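Local coordinates for protein probable dehydrogenase (Mesorhizobium loti, PDB 3T37) that probably oxidises pyridoxine at its 4-position with FAD as cofactor, as a pyridoxine 4-oxidase of the GMC oxidoreductase family, at residues C102-G107 with G206-A211; Q262-A267 with N488-D493; H460-G465 with G503-A508. All blocks are in the same frame, centred on the assembly; numbering follows the deposited sequence.

Interaction 1 (C102-G107 with G206-A211); sequences CLHAMG and GRRVTA. With FAD (flavin-adenine dinucleotide), chain B.
The guanidinium of Arg208 is sandwiched by the 102-107 loop. Met106 CE lies over one face, 3.2 Å from Arg208 NH2 and displaced toward the rim, while the Cys102 carbonyl group lies over the opposite face. At the edge, in plane, comes the imidazole of His104, with CD2 3.1 Å from Arg208 NH1 and the ring turned only 23° from the guanidinium plane; FAD O2' lies at the edge of that ring, near its plane. One hydrogen bond crosses the contact: Arg208 NH2 donates to His104 O at 2.7 Å, reaching a lone pair in the carbonyl plane although the oxygen is tilted out of the guanidinium plane. The arginine gets there by bending at chi2 and chi3 (122° and 88°), and Met106 crosses it at about a right angle with SD 3.5 Å from Arg208 CB. Thr210 CG2 rests against Cys102 CA and SG.

The same loop meets the flavin through its backbone. Ala105 N donates to FAD N5 at 2.9 Å, Gly107 N to FAD O4 at 3.0 Å, and Gly107 O accepts from FAD N3, so main-chain atoms read the polar rim of the isoalloxazine. A weak hydrogen bond runs from Arg208 NE to Ile58 O. The loop runs between strand 90-91 and helix 113-123; its partner is strand 207-208 and the N-cap Thr210, whose OG1 caps Asp213 N of helix 211-215.

Interaction 2 (Q262-A267 with N488-D493); sequences QIVLCA and NLFVVD. With FAD (flavin-adenine dinucleotide), chain B.
Leu265 and Leu489 meet on one face of a parallel strand pair. From Leu265 CB, 3.5 Å from Phe490 O, the side chain runs on to its two methyls: CD1 touches Leu489 CD1 at 3.9 Å, and CD2 reaches Leu489 CD1 and Val491 CG2 at nearly the same, looser distance. Leu489 CG stands opposite its backbone N (chi1 177°), which carries CD1 to within 3.6 Å of Ile263 CG2. Helix 268-278 covers this leucine patch through Leu275 and Leu276.

On the other face Val264 CG1 packs on Val492 CG2 at 3.6 Å, against Leu32 of helix 27-36 and Phe516 of helix 506-522. The Phe490 ring turns an edge to Gln262 CG.

Four backbone bonds zip the strands in alternation: Ile263 N to Asn488 O, Phe490 N to Ile263 O, Leu265 N to Phe490 O, and Val492 N to Leu265 O, the last almost straight at 179°. Asp493 OD2 comes 3.2 Å from Cys266 CA and accepts bonds from Gly268 N and Ser272 OG, while OD1 pairs with Ser495 OG. Asp493 CB lies 3.2 Å from FAD O2P, and Ala267 CB touches the adenine at N7A. Strands 262-265 and 489-491, which diverge by only 18°, are neighbours in the five-stranded parallel sheet of a Rossmann-type FAD-binding domain, the residues after the strands reaching the FAD: Asp493 beside the pyrophosphate, Cys266 and Ala267 beside ribose C5B.

Interaction 3 (H460-G465 with G503-A508); sequences HHHPCG and GPIHAA. With FAD (flavin-adenine dinucleotide), chain B.
His462 and Pro504 form the CH-pi contact joining the segments: Pro504 CA sits 3.6 Å from the centroid of the His462 ring, 27° off its normal. The proline CA thus lies over the imidazole face, displaced toward its rim, with Ile505 N higher over the same face and His460 O over the opposite one. The ring's rotation is fixed further by a hydrogen bond between ND1 and His308 ND1, and its edge is turned to FAD N10.

Van der Waals contacts gather on Ile505 CD1: His462 CB at 3.9 Å, Cys464 CB at 4.1 Å, and the carbonyl oxygen of Pro463 at 3.7 Å. With CG1 set between backbone N and carbonyl carbon (chi1 63°), the isoleucine also brings CG1 to 3.4 Å from FAD O3' of the ribityl chain.

The segments border the flavin in the GMC oxidoreductase fold, where a histidine-bearing loop and the start of helix 506-522 meet the isoalloxazine. At its pyrimidine end Pro504 CB nears FAD O2, and His506 N donates a hydrogen bond to the same oxygen, whose position is less sure.

Packing on the dimethylbenzene end falls to His461, whose ring face covers FAD C7M and whose CB is 3.3 Å from FAD C8. A glycine here, lacking both CB and the imidazole, would probably leave the dimethylbenzene loosely packed on this side, with a gap against C8 and C7M. His461 O accepts from Arg93 NH2.

Interaction 2 lies at the adenine and pyrophosphate end of the FAD, interactions 1 and 3 at the isoalloxazine. Along the chain interaction 1 closes before the others open, whereas interactions 2 and 3 interleave, their segments alternating. Interaction 2 belongs to the parallel sheet; its centre lies about 24 Å from that of interaction 1 and 18 Å from that of interaction 3. Interactions 1 and 3, with centres 14 Å apart, touch each other, His104 CE1 lying 3.2 Å from His506 ND1. Strand 489-491 is followed by helix 506-522, linking interaction 2 to interaction 3, so parts of the sequence far apart come together along one cofactor.

Interaction 1 (C102-G107 with G206-A211)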
loop_
_atom_site.group_PDB
_atom_site.type_symbol
_atom_site.label_atom_id
_atom_site.label_comp_id
_atom_site.label_asym_id
_atom_site.label_seq_id
_atom_site.Cartn_x
_atom_site.Cartn_y
_atom_site.Cartn_z
ATOM N N CYS A 102 -5.832 4.270 28.157
ATOM C CA CYS A 102 -6.234 5.256 29.175
ATOM C C CYS A 102 -5.162 5.414 30.261
ATOM O O CYS A 102 -5.220 6.329 31.093
ATOM C CB CYS A 102 -7.555 4.842 29.835
ATOM S SG CYS A 102 -8.948 4.645 28.707
ATOM N N LEU A 103 -4.192 4.505 30.245
ATOM C CA LEU A 103 -3.141 4.448 31.254
ATOM C C LEU A 103 -1.792 4.791 30.646
ATOM O O LEU A 103 -0.821 5.053 31.367
ATOM C CB LEU A 103 -3.059 3.034 31.836
ATOM C CG LEU A 103 -3.648 2.811 33.227
ATOM C CD1 LEU A 103 -5.021 3.467 33.325
ATOM C CD2 LEU A 103 -3.724 1.320 33.545
ATOM N N HIS A 104 -1.735 4.791 29.315
ATOM C CA HIS A 104 -0.440 4.736 28.633
ATOM C C HIS A 104 0.398 6.026 28.600
ATOM O O HIS A 104 -0.131 7.121 28.795
ATOM C CB HIS A 104 -0.507 3.950 27.290
ATOM C CG HIS A 104 -1.029 4.707 26.107
ATOM N ND1 HIS A 104 -1.145 4.121 24.865
ATOM C CD2 HIS A 104 -1.476 5.977 25.972
ATOM C CE1 HIS A 104 -1.635 5.000 24.011
ATOM N NE2 HIS A 104 -1.839 6.136 24.653
ATOM N N ALA A 105 1.712 5.880 28.402
ATOM C CA ALA A 105 2.612 7.035 28.309
ATOM C C ALA A 105 2.385 7.795 26.996
ATOM O O ALA A 105 3.110 8.745 26.678
ATOM C CB ALA A 105 4.070 6.601 28.445
ATOM N N MET A 106 1.371 7.341 26.251
ATOM C CA MET A 106 0.868 7.946 25.014
ATOM C C MET A 106 1.898 8.191 23.902
ATOM O O MET A 106 1.652 8.983 22.989
ATOM C CB MET A 106 -0.031 9.165 25.303
ATOM C CG MET A 106 0.575 10.283 26.151
ATOM S SD MET A 106 -0.632 11.059 27.249
ATOM C CE MET A 106 -0.363 10.200 28.802
ATOM N N GLY A 107 3.027 7.482 23.968
ATOM C CA GLY A 107 4.024 7.514 22.907
ATOM C C GLY A 107 3.577 6.735 21.678
ATOM O O GLY A 107 2.964 5.660 21.782
ATOM N N GLY A 206 -3.494 19.826 23.589
ATOM C CA GLY A 206 -2.983 19.705 24.944
ATOM C C GLY A 206 -3.502 18.515 25.730
ATOM O O GLY A 206 -2.940 18.167 26.772
ATOM N N ARG A 207 -4.567 17.884 25.243
ATOM C CA ARG A 207 -5.177 16.767 25.962
ATOM C C ARG A 207 -4.849 15.424 25.307
ATOM O O ARG A 207 -4.843 15.303 24.082
ATOM C CB ARG A 207 -6.698 16.943 26.047
ATOM C CG ARG A 207 -7.167 18.064 26.977
ATOM C CD ARG A 207 -8.669 17.940 27.260
ATOM N NE ARG A 207 -9.274 19.190 27.724
ATOM C CZ ARG A 207 -10.578 19.357 27.943
ATOM N NH1 ARG A 207 -11.420 18.350 27.746
ATOM N NH2 ARG A 207 -11.041 20.531 28.361
ATOM N N ARG A 208 -4.590 14.410 26.121
ATOM C CA ARG A 208 -4.314 13.084 25.589
ATOM C C ARG A 208 -5.541 12.528 24.879
ATOM O O ARG A 208 -6.677 12.885 25.200
ATOM C CB ARG A 208 -3.865 12.136 26.694
ATOM C CG ARG A 208 -4.943 11.748 27.657
ATOM C CD ARG A 208 -5.120 10.244 27.677
ATOM N NE ARG A 208 -4.230 9.590 28.638
ATOM C CZ ARG A 208 -3.420 8.578 28.335
ATOM N NH1 ARG A 208 -3.388 8.108 27.093
ATOM N NH2 ARG A 208 -2.643 8.037 29.268
ATOM N N VAL A 209 -5.299 11.675 23.893
ATOM C CA VAL A 209 -6.370 11.056 23.125
ATOM C C VAL A 209 -6.201 9.539 23.198
ATOM O O VAL A 209 -5.182 8.994 22.760
ATOM C CB VAL A 209 -6.349 11.545 21.655
ATOM C CG1 VAL A 209 -7.313 10.748 20.790
ATOM C CG2 VAL A 209 -6.669 13.038 21.587
ATOM N N THR A 210 -7.189 8.864 23.776
ATOM C CA THR A 210 -7.157 7.409 23.874
ATOM C C THR A 210 -7.712 6.773 22.599
ATOM O O THR A 210 -8.290 7.453 21.743
ATOM C CB THR A 210 -8.008 6.902 25.047
ATOM O OG1 THR A 210 -9.400 7.121 24.757
ATOM C CG2 THR A 210 -7.628 7.601 26.350
ATOM N N ALA A 211 -7.555 5.460 22.482
ATOM C CA ALA A 211 -8.157 4.730 21.366
ATOM C C ALA A 211 -9.685 4.844 21.408
ATOM O O ALA A 211 -10.339 4.912 20.368
ATOM C CB ALA A 211 -7.721 3.268 21.388
HETATM P PA FAD B . -5.776 -3.551 26.122
HETATM O O1A FAD B . -5.151 -3.718 27.484
HETATM O O2A FAD B . -5.635 -2.133 25.591
HETATM O O5B FAD B . -7.339 -3.917 26.143
HETATM C C5B FAD B . -7.806 -5.106 26.728
HETATM C C4B FAD B . -9.230 -4.804 27.174
HETATM O O4B FAD B . -9.930 -6.011 27.401
HETATM C C3B FAD B . -9.274 -4.012 28.470
HETATM O O3B FAD B . -10.157 -2.925 28.259
HETATM C C2B FAD B . -9.807 -5.024 29.478
HETATM O O2B FAD B . -10.519 -4.459 30.559
HETATM C C1B FAD B . -10.679 -5.909 28.598
HETATM N N9A FAD B . -10.827 -7.285 29.090
HETATM C C8A FAD B . -9.826 -8.106 29.549
HETATM N N7A FAD B . -10.384 -9.301 29.869
HETATM C C5A FAD B . -11.703 -9.265 29.605
HETATM C C6A FAD B . -12.723 -10.207 29.752
HETATM N N6A FAD B . -12.457 -11.466 30.114
HETATM N N1A FAD B . -14.011 -9.861 29.384
HETATM C C2A FAD B . -14.282 -8.598 28.894
HETATM N N3A FAD B . -13.268 -7.673 28.755
HETATM C C4A FAD B . -11.997 -8.001 29.105
HETATM N N1 FAD B . 2.188 1.586 24.191
HETATM C C2 FAD B . 2.724 2.550 23.372
HETATM O O2 FAD B . 2.841 2.336 22.170
HETATM N N3 FAD B . 3.165 3.749 23.884
HETATM C C4 FAD B . 3.073 3.992 25.233
HETATM O O4 FAD B . 3.462 5.061 25.693
HETATM C C4X FAD B . 2.530 3.027 26.067
HETATM N N5 FAD B . 2.442 3.274 27.410
HETATM C C5X FAD B . 1.894 2.331 28.259
HETATM C C6 FAD B . 1.804 2.625 29.618
HETATM C C7 FAD B . 1.242 1.709 30.484
HETATM C C7M FAD B . 1.147 2.017 31.953
HETATM C C8 FAD B . 0.778 0.506 29.977
HETATM C C8M FAD B . 0.196 -0.471 30.936
HETATM C C9 FAD B . 0.864 0.196 28.615
HETATM C C9A FAD B . 1.423 1.125 27.744
HETATM N N10 FAD B . 1.528 0.870 26.385
HETATM C C10 FAD B . 2.078 1.823 25.546
HETATM C "C1'" FAD B . 1.069 -0.430 25.807
HETATM C "C2'" FAD B . -0.271 -0.308 25.113
HETATM O "O2'" FAD B . -1.113 0.504 25.899
HETATM C "C3'" FAD B . -0.846 -1.703 24.988
HETATM O "O3'" FAD B . 0.123 -2.574 24.429
HETATM C "C4'" FAD B . -2.087 -1.693 24.112
HETATM O "O4'" FAD B . -3.047 -0.858 24.721
HETATM C "C5'" FAD B . -2.605 -3.125 24.011
HETATM O "O5'" FAD B . -3.909 -3.119 23.502
HETATM P P FAD B . -4.790 -4.459 23.595
HETATM O O1P FAD B . -6.052 -4.250 22.772
HETATM O O2P FAD B . -3.939 -5.643 23.125
HETATM O O3P FAD B . -5.137 -4.666 25.149
#

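Interaction 2 (Q262-A267 with N488-D493)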
loop_
_atom_site.group_PDB
_atom_site.type_symbol
_atom_site.label_atom_id
_atom_site.label_comp_id
_atom_site.label_asym_id
_atom_site.label_seq_id
_atom_site.Cartn_x
_atom_site.Cartn_y
_atom_site.Cartn_z
ATOM N N GLN A 262 -19.696 -14.877 14.922
ATOM C CA GLN A 262 -18.259 -14.670 14.847
ATOM C C GLN A 262 -17.787 -14.025 16.150
ATOM O O GLN A 262 -18.440 -13.107 16.665
ATOM C CB GLN A 262 -17.943 -13.759 13.655
ATOM C CG GLN A 262 -16.945 -14.333 12.652
ATOM C CD GLN A 262 -17.488 -15.510 11.857
ATOM O OE1 GLN A 262 -18.703 -15.708 11.766
ATOM N NE2 GLN A 262 -16.582 -16.298 11.266
ATOM N N ILE A 263 -16.664 -14.504 16.686
ATOM C CA ILE A 263 -16.121 -13.982 17.943
ATOM C C ILE A 263 -14.689 -13.480 17.739
ATOM O O ILE A 263 -13.831 -14.202 17.212
ATOM C CB ILE A 263 -16.148 -15.052 19.079
ATOM C CG1 ILE A 263 -17.590 -15.404 19.481
ATOM C CG2 ILE A 263 -15.421 -14.545 20.318
ATOM C CD1 ILE A 263 -18.305 -16.371 18.521
ATOM N N VAL A 264 -14.422 -12.246 18.154
ATOM C CA VAL A 264 -13.075 -11.688 18.062
ATOM C C VAL A 264 -12.565 -11.393 19.460
ATOM O O VAL A 264 -13.210 -10.658 20.205
ATOM C CB VAL A 264 -13.051 -10.363 17.278
ATOM C CG1 VAL A 264 -11.607 -9.878 17.124
ATOM C CG2 VAL A 264 -13.712 -10.523 15.911
ATOM N N LEU A 265 -11.411 -11.951 19.819
ATOM C CA LEU A 265 -10.834 -11.725 21.148
ATOM C C LEU A 265 -9.879 -10.518 21.149
ATOM O O LEU A 265 -8.918 -10.474 20.375
ATOM C CB LEU A 265 -10.114 -12.991 21.632
ATOM C CG LEU A 265 -10.840 -13.984 22.542
ATOM C CD1 LEU A 265 -12.353 -14.099 22.241
ATOM C CD2 LEU A 265 -10.160 -15.348 22.493
ATOM N N CYS A 266 -10.153 -9.537 22.009
ATOM C CA CYS A 266 -9.309 -8.351 22.132
ATOM C C CYS A 266 -9.019 -8.043 23.584
ATOM O O CYS A 266 -9.003 -6.868 23.979
ATOM C CB CYS A 266 -10.014 -7.141 21.522
ATOM S SG CYS A 266 -10.433 -7.402 19.790
ATOM N N ALA A 267 -8.797 -9.086 24.380
ATOM C CA ALA A 267 -8.701 -8.918 25.831
ATOM C C ALA A 267 -7.276 -8.618 26.269
ATOM O O ALA A 267 -7.027 -8.371 27.450
ATOM C CB ALA A 267 -9.227 -10.154 26.546
ATOM N N ASN A 488 -14.731 -19.849 13.742
ATOM C CA ASN A 488 -15.360 -18.537 13.865
ATOM C C ASN A 488 -14.794 -17.733 15.034
ATOM O O ASN A 488 -15.492 -16.902 15.623
ATOM C CB ASN A 488 -16.888 -18.679 13.992
ATOM C CG ASN A 488 -17.313 -19.306 15.308
ATOM O OD1 ASN A 488 -16.550 -20.051 15.931
ATOM N ND2 ASN A 488 -18.542 -19.013 15.736
ATOM N N LEU A 489 -13.523 -17.980 15.349
ATOM C CA LEU A 489 -12.861 -17.354 16.491
ATOM C C LEU A 489 -11.537 -16.706 16.111
ATOM O O LEU A 489 -10.607 -17.374 15.630
ATOM C CB LEU A 489 -12.615 -18.397 17.582
ATOM C CG LEU A 489 -11.870 -17.848 18.789
ATOM C CD1 LEU A 489 -12.646 -16.721 19.429
ATOM C CD2 LEU A 489 -11.643 -18.966 19.779
ATOM N N PHE A 490 -11.437 -15.409 16.371
ATOM C CA PHE A 490 -10.235 -14.655 16.037
ATOM C C PHE A 490 -9.637 -14.022 17.275
ATOM O O PHE A 490 -10.357 -13.684 18.221
ATOM C CB PHE A 490 -10.566 -13.551 15.021
ATOM C CG PHE A 490 -11.230 -14.066 13.782
ATOM C CD1 PHE A 490 -10.481 -14.366 12.660
ATOM C CD2 PHE A 490 -12.603 -14.280 13.751
ATOM C CE1 PHE A 490 -11.082 -14.866 11.522
ATOM C CE2 PHE A 490 -13.215 -14.779 12.611
ATOM C CZ PHE A 490 -12.452 -15.069 11.497
ATOM N N VAL A 491 -8.317 -13.860 17.261
ATOM C CA VAL A 491 -7.632 -13.130 18.307
ATOM C C VAL A 491 -6.966 -11.968 17.603
ATOM O O VAL A 491 -6.204 -12.174 16.655
ATOM C CB VAL A 491 -6.565 -13.979 19.005
ATOM C CG1 VAL A 491 -6.013 -13.233 20.221
ATOM C CG2 VAL A 491 -7.138 -15.340 19.422
ATOM N N VAL A 492 -7.274 -10.752 18.047
ATOM C CA VAL A 492 -6.811 -9.546 17.376
ATOM C C VAL A 492 -6.411 -8.532 18.440
ATOM O O VAL A 492 -7.222 -7.668 18.818
ATOM C CB VAL A 492 -7.931 -8.945 16.494
ATOM C CG1 VAL A 492 -7.424 -7.722 15.748
ATOM C CG2 VAL A 492 -8.449 -9.974 15.482
ATOM N N ASP A 493 -5.188 -8.677 18.960
ATOM C CA ASP A 493 -4.617 -7.754 19.959
ATOM C C ASP A 493 -3.123 -8.052 20.152
ATOM O O ASP A 493 -2.551 -8.807 19.372
ATOM C CB ASP A 493 -5.376 -7.820 21.291
ATOM C CG ASP A 493 -5.378 -9.216 21.906
ATOM O OD1 ASP A 493 -4.353 -9.927 21.825
ATOM O OD2 ASP A 493 -6.412 -9.609 22.493
HETATM P PA FAD B . -5.776 -3.551 26.122
HETATM O O1A FAD B . -5.151 -3.718 27.484
HETATM O O2A FAD B . -5.635 -2.133 25.591
HETATM O O5B FAD B . -7.339 -3.917 26.143
HETATM C C5B FAD B . -7.806 -5.106 26.728
HETATM C C4B FAD B . -9.230 -4.804 27.174
HETATM O O4B FAD B . -9.930 -6.011 27.401
HETATM C C3B FAD B . -9.274 -4.012 28.470
HETATM O O3B FAD B . -10.157 -2.925 28.259
HETATM C C2B FAD B . -9.807 -5.024 29.478
HETATM O O2B FAD B . -10.519 -4.459 30.559
HETATM C C1B FAD B . -10.679 -5.909 28.598
HETATM N N9A FAD B . -10.827 -7.285 29.090
HETATM C C8A FAD B . -9.826 -8.106 29.549
HETATM N N7A FAD B . -10.384 -9.301 29.869
HETATM C C5A FAD B . -11.703 -9.265 29.605
HETATM C C6A FAD B . -12.723 -10.207 29.752
HETATM N N6A FAD B . -12.457 -11.466 30.114
HETATM N N1A FAD B . -14.011 -9.861 29.384
HETATM C C2A FAD B . -14.282 -8.598 28.894
HETATM N N3A FAD B . -13.268 -7.673 28.755
HETATM C C4A FAD B . -11.997 -8.001 29.105
HETATM N N1 FAD B . 2.188 1.586 24.191
HETATM C C2 FAD B . 2.724 2.550 23.372
HETATM O O2 FAD B . 2.841 2.336 22.170
HETATM N N3 FAD B . 3.165 3.749 23.884
HETATM C C4 FAD B . 3.073 3.992 25.233
HETATM O O4 FAD B . 3.462 5.061 25.693
HETATM C C4X FAD B . 2.530 3.027 26.067
HETATM N N5 FAD B . 2.442 3.274 27.410
HETATM C C5X FAD B . 1.894 2.331 28.259
HETATM C C6 FAD B . 1.804 2.625 29.618
HETATM C C7 FAD B . 1.242 1.709 30.484
HETATM C C7M FAD B . 1.147 2.017 31.953
HETATM C C8 FAD B . 0.778 0.506 29.977
HETATM C C8M FAD B . 0.196 -0.471 30.936
HETATM C C9 FAD B . 0.864 0.196 28.615
HETATM C C9A FAD B . 1.423 1.125 27.744
HETATM N N10 FAD B . 1.528 0.870 26.385
HETATM C C10 FAD B . 2.078 1.823 25.546
HETATM C "C1'" FAD B . 1.069 -0.430 25.807
HETATM C "C2'" FAD B . -0.271 -0.308 25.113
HETATM O "O2'" FAD B . -1.113 0.504 25.899
HETATM C "C3'" FAD B . -0.846 -1.703 24.988
HETATM O "O3'" FAD B . 0.123 -2.574 24.429
HETATM C "C4'" FAD B . -2.087 -1.693 24.112
HETATM O "O4'" FAD B . -3.047 -0.858 24.721
HETATM C "C5'" FAD B . -2.605 -3.125 24.011
HETATM O "O5'" FAD B . -3.909 -3.119 23.502
HETATM P P FAD B . -4.790 -4.459 23.595
HETATM O O1P FAD B . -6.052 -4.250 22.772
HETATM O O2P FAD B . -3.939 -5.643 23.125
HETATM O O3P FAD B . -5.137 -4.666 25.149
#

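Interaction 3 (H460-G465 with G503-A508)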
loop_
_atom_site.group_PDB
_atom_site.type_symbol
_atom_site.label_atom_id
_atom_site.label_comp_id
_atom_site.label_asym_id
_atom_site.label_seq_id
_atom_site.Cartn_x
_atom_site.Cartn_y
_atom_site.Cartn_z
ATOM N N HIS A 460 8.465 -2.132 30.681
ATOM C CA HIS A 460 8.167 -0.989 29.829
ATOM C C HIS A 460 6.677 -1.006 29.523
ATOM O O HIS A 460 6.174 -0.118 28.839
ATOM C CB HIS A 460 8.947 -1.109 28.527
ATOM C CG HIS A 460 9.162 0.193 27.822
ATOM N ND1 HIS A 460 8.324 1.275 27.969
ATOM C CD2 HIS A 460 10.131 0.582 26.955
ATOM C CE1 HIS A 460 8.766 2.275 27.228
ATOM N NE2 HIS A 460 9.855 1.879 26.596
ATOM N N HIS A 461 5.993 -2.043 30.019
ATOM C CA HIS A 461 4.547 -2.237 29.822
ATOM C C HIS A 461 4.157 -2.626 28.393
ATOM O O HIS A 461 3.141 -2.148 27.887
ATOM C CB HIS A 461 3.734 -0.986 30.226
ATOM C CG HIS A 461 3.964 -0.523 31.631
ATOM N ND1 HIS A 461 3.452 -1.186 32.730
ATOM C CD2 HIS A 461 4.622 0.557 32.118
ATOM C CE1 HIS A 461 3.809 -0.550 33.830
ATOM N NE2 HIS A 461 4.517 0.514 33.489
ATOM N N HIS A 462 4.928 -3.506 27.752
ATOM C CA HIS A 462 4.573 -3.989 26.409
ATOM C C HIS A 462 4.426 -5.516 26.312
ATOM O O HIS A 462 5.069 -6.134 25.458
ATOM C CB HIS A 462 5.646 -3.561 25.394
ATOM C CG HIS A 462 5.986 -2.106 25.449
ATOM N ND1 HIS A 462 7.241 -1.628 25.135
ATOM C CD2 HIS A 462 5.240 -1.024 25.780
ATOM C CE1 HIS A 462 7.259 -0.314 25.279
ATOM N NE2 HIS A 462 6.057 0.079 25.667
ATOM N N PRO A 463 3.598 -6.134 27.174
ATOM C CA PRO A 463 3.473 -7.595 27.089
ATOM C C PRO A 463 2.768 -7.970 25.796
ATOM O O PRO A 463 1.835 -7.266 25.387
ATOM C CB PRO A 463 2.564 -7.939 28.286
ATOM C CG PRO A 463 1.704 -6.696 28.450
ATOM C CD PRO A 463 2.663 -5.551 28.156
ATOM N N CYS A 464 3.194 -9.060 25.164
ATOM C CA CYS A 464 2.590 -9.481 23.899
ATOM C C CYS A 464 3.051 -10.894 23.578
ATOM O O CYS A 464 3.910 -11.439 24.268
ATOM C CB CYS A 464 3.040 -8.553 22.768
ATOM S SG CYS A 464 4.843 -8.719 22.381
ATOM N N GLY A 465 2.478 -11.489 22.535
ATOM C CA GLY A 465 3.019 -12.716 21.968
ATOM C C GLY A 465 2.384 -14.023 22.428
ATOM O O GLY A 465 2.732 -15.099 21.933
ATOM N N GLY A 503 10.121 -0.545 19.743
ATOM C CA GLY A 503 9.683 0.372 20.775
ATOM C C GLY A 503 8.292 0.016 21.239
ATOM O O GLY A 503 7.853 -1.113 21.051
ATOM N N PRO A 504 7.595 0.981 21.844
ATOM C CA PRO A 504 6.220 0.800 22.337
ATOM C C PRO A 504 5.310 0.226 21.253
ATOM O O PRO A 504 5.434 0.570 20.064
ATOM C CB PRO A 504 5.803 2.219 22.728
ATOM C CG PRO A 504 7.126 2.910 23.097
ATOM C CD PRO A 504 8.124 2.337 22.105
ATOM N N ILE A 505 4.393 -0.641 21.662
ATOM C CA ILE A 505 3.680 -1.480 20.709
ATOM C C ILE A 505 2.250 -1.050 20.386
ATOM O O ILE A 505 1.541 -1.765 19.665
ATOM C CB ILE A 505 3.657 -2.939 21.201
ATOM C CG1 ILE A 505 2.896 -3.045 22.525
ATOM C CG2 ILE A 505 5.070 -3.451 21.371
ATOM C CD1 ILE A 505 2.712 -4.506 23.020
ATOM N N HIS A 506 1.810 0.093 20.913
ATOM C CA HIS A 506 0.423 0.525 20.693
ATOM C C HIS A 506 0.110 0.626 19.206
ATOM O O HIS A 506 -0.907 0.104 18.753
ATOM C CB HIS A 506 0.154 1.888 21.338
ATOM C CG HIS A 506 -1.296 2.257 21.404
ATOM N ND1 HIS A 506 -1.751 3.534 21.153
ATOM C CD2 HIS A 506 -2.390 1.521 21.722
ATOM C CE1 HIS A 506 -3.065 3.566 21.299
ATOM N NE2 HIS A 506 -3.478 2.358 21.646
ATOM N N ALA A 507 0.980 1.293 18.443
ATOM C CA ALA A 507 0.735 1.484 17.006
ATOM C C ALA A 507 0.602 0.136 16.290
ATOM O O ALA A 507 -0.313 -0.064 15.488
ATOM C CB ALA A 507 1.854 2.322 16.363
ATOM N N ALA A 508 1.515 -0.784 16.591
ATOM C CA ALA A 508 1.455 -2.135 16.021
ATOM C C ALA A 508 0.152 -2.840 16.403
ATOM O O ALA A 508 -0.466 -3.513 15.567
ATOM C CB ALA A 508 2.656 -2.959 16.473
HETATM P PA FAD B . -5.776 -3.551 26.122
HETATM O O1A FAD B . -5.151 -3.718 27.484
HETATM O O2A FAD B . -5.635 -2.133 25.591
HETATM O O5B FAD B . -7.339 -3.917 26.143
HETATM C C5B FAD B . -7.806 -5.106 26.728
HETATM C C4B FAD B . -9.230 -4.804 27.174
HETATM O O4B FAD B . -9.930 -6.011 27.401
HETATM C C3B FAD B . -9.274 -4.012 28.470
HETATM O O3B FAD B . -10.157 -2.925 28.259
HETATM C C2B FAD B . -9.807 -5.024 29.478
HETATM O O2B FAD B . -10.519 -4.459 30.559
HETATM C C1B FAD B . -10.679 -5.909 28.598
HETATM N N9A FAD B . -10.827 -7.285 29.090
HETATM C C8A FAD B . -9.826 -8.106 29.549
HETATM N N7A FAD B . -10.384 -9.301 29.869
HETATM C C5A FAD B . -11.703 -9.265 29.605
HETATM C C6A FAD B . -12.723 -10.207 29.752
HETATM N N6A FAD B . -12.457 -11.466 30.114
HETATM N N1A FAD B . -14.011 -9.861 29.384
HETATM C C2A FAD B . -14.282 -8.598 28.894
HETATM N N3A FAD B . -13.268 -7.673 28.755
HETATM C C4A FAD B . -11.997 -8.001 29.105
HETATM N N1 FAD B . 2.188 1.586 24.191
HETATM C C2 FAD B . 2.724 2.550 23.372
HETATM O O2 FAD B . 2.841 2.336 22.170
HETATM N N3 FAD B . 3.165 3.749 23.884
HETATM C C4 FAD B . 3.073 3.992 25.233
HETATM O O4 FAD B . 3.462 5.061 25.693
HETATM C C4X FAD B . 2.530 3.027 26.067
HETATM N N5 FAD B . 2.442 3.274 27.410
HETATM C C5X FAD B . 1.894 2.331 28.259
HETATM C C6 FAD B . 1.804 2.625 29.618
HETATM C C7 FAD B . 1.242 1.709 30.484
HETATM C C7M FAD B . 1.147 2.017 31.953
HETATM C C8 FAD B . 0.778 0.506 29.977
HETATM C C8M FAD B . 0.196 -0.471 30.936
HETATM C C9 FAD B . 0.864 0.196 28.615
HETATM C C9A FAD B . 1.423 1.125 27.744
HETATM N N10 FAD B . 1.528 0.870 26.385
HETATM C C10 FAD B . 2.078 1.823 25.546
HETATM C "C1'" FAD B . 1.069 -0.430 25.807
HETATM C "C2'" FAD B . -0.271 -0.308 25.113
HETATM O "O2'" FAD B . -1.113 0.504 25.899
HETATM C "C3'" FAD B . -0.846 -1.703 24.988
HETATM O "O3'" FAD B . 0.123 -2.574 24.429
HETATM C "C4'" FAD B . -2.087 -1.693 24.112
HETATM O "O4'" FAD B . -3.047 -0.858 24.721
HETATM C "C5'" FAD B . -2.605 -3.125 24.011
HETATM O "O5'" FAD B . -3.909 -3.119 23.502
HETATM P P FAD B . -4.790 -4.459 23.595
HETATM O O1P FAD B . -6.052 -4.250 22.772
HETATM O O2P FAD B . -3.939 -5.643 23.125
HETATM O O3P FAD B . -5.137 -4.666 25.149
#